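Local coordinates for sarcolemmal membrane-associated protein (Homo sapiens, PDB 6AR0), which joins the STRIPAK phosphatase-kinase complex, which dephosphorylates STK3 to inhibit Hippo signalling, and is represented here by its FHA domain, at residues G106-E111 / H118-S123. Residues are numbered along the deposited sequence; the frame is centred on the assembly and turned at random.
Sequences GVDVTE and HGCIVS
Val109 and His118 form an antiparallel hydrogen-bonded pair: His118 N gives a nearly straight bond to Val109 O at 2.8 Å (171°), and Val109 N returns one of 2.9 Å to His118 O. The same His118 O also receives a CA-H contact from Asp108. The tight side lies toward the sheet, where buried Cys120 sets its CB 3.5 Å from Gly106 C; chi1 of 62°, which wedges SG between the backbone N and the carbonyl carbon, brings SG to 3.8 Å from Val107 CA. On the looser, wetter side, exposed Asp108 reaches across Gly119, its OD1 making only a weak bond of 3.2 Å to Cys120 N while a water bridges the same two atoms. Farther out, Glu111, bent at chi2, brings OE2 to within 3.0 Å of His118 CD2 at the ring edge, the carboxylate turned 73° from the ring plane; that oxygen is salt-bridged to Lys49, which the His118 side chain also touches. With an alanine in place of Glu111, Lys49 would probably lose this carboxylate partner, and the His118 ring edge would be less covered. The two segments are the arms of a beta hairpin projecting beyond strand 102-105, where Phe105 pairs with Ile121, at one end of the FHA beta sandwich.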
loop_
_atom_site.group_PDB
_atom_site.type_symbol
_atom_site.label_atom_id
_atom_site.label_comp_id
_atom_site.label_asym_id
_atom_site.label_seq_id
_atom_site.Cartn_x
_atom_site.Cartn_y
_atom_site.Cartn_z
ATOM N N GLY A 106 -3.745 4.526 5.922
ATOM C CA GLY A 106 -4.071 5.554 6.887
ATOM C C GLY A 106 -5.147 6.488 6.366
ATOM O O GLY A 106 -5.712 6.312 5.282
ATOM N N VAL A 107 -5.439 7.505 7.184
ATOM C CA VAL A 107 -6.305 8.621 6.820
ATOM C C VAL A 107 -5.621 9.891 7.313
ATOM O O VAL A 107 -4.759 9.852 8.194
ATOM C CB VAL A 107 -7.712 8.490 7.457
ATOM C CG1 VAL A 107 -8.432 7.226 6.951
ATOM C CG2 VAL A 107 -7.626 8.510 8.995
ATOM N N ASP A 108 -6.011 11.035 6.754
ATOM C CA ASP A 108 -5.529 12.298 7.301
ATOM C C ASP A 108 -6.016 12.436 8.736
ATOM O O ASP A 108 -7.161 12.106 9.056
ATOM C CB ASP A 108 -6.065 13.473 6.483
ATOM C CG ASP A 108 -5.403 13.629 5.127
ATOM O OD1 ASP A 108 -4.540 12.816 4.755
ATOM O OD2 ASP A 108 -5.765 14.599 4.423
ATOM N N VAL A 109 -5.151 12.943 9.605
ATOM C CA VAL A 109 -5.461 13.089 11.024
ATOM C C VAL A 109 -5.162 14.530 11.424
ATOM O O VAL A 109 -4.007 14.962 11.338
ATOM C CB VAL A 109 -4.615 12.114 11.865
ATOM C CG1 VAL A 109 -4.804 12.378 13.354
ATOM C CG2 VAL A 109 -4.960 10.664 11.532
ATOM N N THR A 110 -6.180 15.268 11.888
ATOM C CA THR A 110 -5.949 16.551 12.552
ATOM C C THR A 110 -5.868 16.265 14.042
ATOM O O THR A 110 -6.798 15.688 14.608
ATOM C CB THR A 110 -7.056 17.563 12.257
ATOM O OG1 THR A 110 -7.106 17.830 10.850
ATOM C CG2 THR A 110 -6.801 18.874 13.007
ATOM N N GLU A 111 -4.747 16.621 14.660
ATOM C CA GLU A 111 -4.529 16.291 16.059
ATOM C C GLU A 111 -5.613 16.917 16.932
ATOM O O GLU A 111 -6.117 18.009 16.657
ATOM C CB GLU A 111 -3.152 16.788 16.509
ATOM C CG GLU A 111 -1.986 16.129 15.807
ATOM C CD GLU A 111 -1.857 14.666 16.143
ATOM O OE1 GLU A 111 -2.402 14.230 17.186
ATOM O OE2 GLU A 111 -1.197 13.948 15.360
ATOM N N HIS A 118 -1.871 15.706 9.733
ATOM C CA HIS A 118 -0.923 14.759 9.167
ATOM C C HIS A 118 -1.558 13.996 8.024
ATOM O O HIS A 118 -2.629 13.397 8.190
ATOM C CB HIS A 118 -0.504 13.762 10.234
ATOM C CG HIS A 118 0.185 14.419 11.373
ATOM N ND1 HIS A 118 1.482 14.866 11.271
ATOM C CD2 HIS A 118 -0.250 14.770 12.606
ATOM C CE1 HIS A 118 1.822 15.456 12.404
ATOM N NE2 HIS A 118 0.794 15.399 13.233
ATOM N N GLY A 119 -0.872 13.954 6.914
ATOM C CA GLY A 119 -1.395 13.275 5.749
ATOM C C GLY A 119 -1.181 11.763 5.789
ATOM O O GLY A 119 -0.455 11.212 6.613
ATOM N N CYS A 120 -1.835 11.081 4.855
ATOM C CA CYS A 120 -1.765 9.631 4.708
ATOM C C CYS A 120 -1.177 9.293 3.340
ATOM O O CYS A 120 -0.965 10.175 2.495
ATOM C CB CYS A 120 -3.158 9.002 4.874
ATOM S SG CYS A 120 -4.370 9.514 3.651
ATOM N N ILE A 121 -0.902 8.012 3.100
ATOM C CA ILE A 121 -0.330 7.608 1.822
ATOM C C ILE A 121 -1.474 7.281 0.875
ATOM O O ILE A 121 -2.316 6.430 1.180
ATOM C CB ILE A 121 0.607 6.412 2.002
ATOM C CG1 ILE A 121 1.807 6.789 2.875
ATOM C CG2 ILE A 121 1.044 5.847 0.652
ATOM C CD1 ILE A 121 2.731 7.837 2.297
ATOM N N VAL A 122 -1.512 7.966 -0.270
ATOM C CA VAL A 122 -2.511 7.728 -1.309
ATOM C C VAL A 122 -1.738 7.502 -2.602
ATOM O O VAL A 122 -0.998 8.388 -3.049
ATOM C CB VAL A 122 -3.509 8.894 -1.465
ATOM C CG1 VAL A 122 -4.631 8.501 -2.412
ATOM C CG2 VAL A 122 -4.079 9.328 -0.113
ATOM N N SER A 123 -1.896 6.324 -3.194
ATOM C CA SER A 123 -1.045 5.914 -4.307
ATOM C C SER A 123 -1.878 5.342 -5.442
ATOM O O SER A 123 -2.911 4.709 -5.216
ATOM C CB SER A 123 -0.070 4.834 -3.805
ATOM O OG SER A 123 0.921 4.388 -4.707
HETATM O O HOH W 1 -2.695 13.148 2.854
#